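Local coordinates for extracellular solute-binding protein, family 1 (Bifidobacterium longum subsp. infantis, PDB 6FTH) that probably captures human milk oligosaccharides outside the cell and hands them to an ABC transporter for uptake, at residues A[178-181]-A[182-185]. Sequence-based numbering, arbitrary orientation.
Sequences NVLK and AFKT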
loop_
_atom_site.group_PDB
_atom_site.type_symbol
_atom_site.label_atom_id
_atom_site.label_comp_id
_atom_site.label_asym_id
_atom_site.label_seq_id
_atom_site.Cartn_x
_atom_site.Cartn_y
_atom_site.Cartn_z
ATOM N N ASN A 178 -27.744 -1.097 12.100
ATOM C CA ASN A 178 -28.392 -1.698 13.267
ATOM C C ASN A 178 -27.364 -2.220 14.261
ATOM O O ASN A 178 -27.503 -2.018 15.479
ATOM C CB ASN A 178 -29.328 -2.811 12.817
ATOM C CG ASN A 178 -30.031 -3.490 13.975
ATOM O OD1 ASN A 178 -30.859 -2.876 14.660
ATOM N ND2 ASN A 178 -29.718 -4.770 14.194
ATOM N N VAL A 179 -26.321 -2.897 13.766
ATOM C CA VAL A 179 -25.249 -3.373 14.639
ATOM C C VAL A 179 -24.581 -2.216 15.369
ATOM O O VAL A 179 -24.294 -2.293 16.578
ATOM C CB VAL A 179 -24.223 -4.173 13.806
ATOM C CG1 VAL A 179 -22.929 -4.347 14.567
ATOM C CG2 VAL A 179 -24.815 -5.500 13.366
ATOM N N LEU A 180 -24.305 -1.123 14.654
ATOM C CA LEU A 180 -23.606 -0.012 15.273
ATOM C C LEU A 180 -24.456 0.636 16.359
ATOM O O LEU A 180 -23.921 1.052 17.387
ATOM C CB LEU A 180 -23.220 1.015 14.211
ATOM C CG LEU A 180 -22.200 0.545 13.154
ATOM C CD1 LEU A 180 -21.968 1.649 12.187
ATOM C CD2 LEU A 180 -20.891 0.119 13.788
ATOM N N LYS A 181 -25.778 0.742 16.144
ATOM C CA LYS A 181 -26.659 1.272 17.188
ATOM C C LYS A 181 -26.614 0.404 18.434
ATOM O O LYS A 181 -26.631 0.916 19.560
ATOM C CB LYS A 181 -28.092 1.379 16.673
ATOM C CG LYS A 181 -28.283 2.481 15.619
ATOM C CD LYS A 181 -29.678 2.552 15.028
ATOM C CE LYS A 181 -29.783 3.724 14.035
ATOM N NZ LYS A 181 -31.093 3.704 13.280
ATOM N N ALA A 182 -26.588 -0.912 18.256
ATOM C CA ALA A 182 -26.477 -1.818 19.392
ATOM C C ALA A 182 -25.157 -1.632 20.118
ATOM O O ALA A 182 -25.113 -1.597 21.358
ATOM C CB ALA A 182 -26.617 -3.252 18.896
ATOM N N PHE A 183 -24.061 -1.499 19.372
ATOM C CA PHE A 183 -22.769 -1.222 19.989
ATOM C C PHE A 183 -22.824 0.067 20.785
ATOM O O PHE A 183 -22.224 0.171 21.866
ATOM C CB PHE A 183 -21.672 -1.103 18.917
ATOM C CG PHE A 183 -21.274 -2.413 18.246
ATOM C CD1 PHE A 183 -21.745 -3.654 18.659
ATOM C CD2 PHE A 183 -20.384 -2.372 17.188
ATOM C CE1 PHE A 183 -21.319 -4.819 18.013
ATOM C CE2 PHE A 183 -19.960 -3.506 16.550
ATOM C CZ PHE A 183 -20.425 -4.735 16.948
ATOM N N LYS A 184 -23.544 1.066 20.271
ATOM C CA LYS A 184 -23.560 2.360 20.926
ATOM C C LYS A 184 -24.278 2.279 22.264
ATOM O O LYS A 184 -23.819 2.867 23.246
ATOM C CB LYS A 184 -24.208 3.406 20.020
ATOM C CG LYS A 184 -24.166 4.810 20.626
ATOM C CD LYS A 184 -24.785 5.863 19.761
ATOM C CE LYS A 184 -24.592 7.280 20.364
ATOM N NZ LYS A 184 -23.155 7.673 20.650
ATOM N N THR A 185 -25.374 1.520 22.340
ATOM C CA THR A 185 -26.282 1.648 23.478
ATOM C C THR A 185 -26.285 0.467 24.431
ATOM O O THR A 185 -26.799 0.607 25.544
ATOM C CB THR A 185 -27.727 1.858 23.007
ATOM O OG1 THR A 185 -28.160 0.762 22.196
ATOM C CG2 THR A 185 -27.836 3.153 22.208
#
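Thr-185 grips the carbonyl of Lys-181 twice. Thr-185 OG1 donates to Lys-181 O at 3.1 Å, and Thr-185 N reaches the same oxygen at 3.1 Å. The two donors come from opposite faces of the carbonyl plane. With chi1 at 59°, OG1 sits between the backbone N and the carbonyl carbon and is turned back toward the preceding turn. Two residues earlier, Phe-183 N bonds to Val-179 O at 2.9 Å. Lys-184 N meets Leu-180 O at 2.9 Å. Ala-182 N bonds to Asn-178 O at 3.1 Å, the first of these bonds along the chain. These are the i to i+4 bonds of an alpha helix, here the last turns of helix 173-185. The helix lies in a two-domain solute-binding protein, well away from the centre of the chain. Its buried side faces helix 159-165 and strand 197-199.

On that side Val-179 and Phe-183 run side by side. The methyl CG1 of Val-179 sits over one face of the Phe-183 ring, 3.8 Å from its centroid, in a CH-pi contact. Val-179 CG1 is shifted toward the rim and comes within 3.5 Å of Phe-183 CZ. The CG1 branch is anti to the backbone N (chi1 164°), which carries it over the ring. Leu-180 CD2 approaches Phe-183 CD2 obliquely at 4.2 Å. The ring also meets Trp-161 edge-to-face, and the Phe-183 side chain touches Leu-162, Leu-165 and Pro-198. Were Phe-183 replaced by an alanine, Val-179 CG1 and Trp-161 would probably lose their aromatic partner and a gap would open against helix 159-165. Next to Leu-180, Lys-184 rests on Pro-198 and Leu-266, and its NZ is hydrogen-bonded to Gly-265 O.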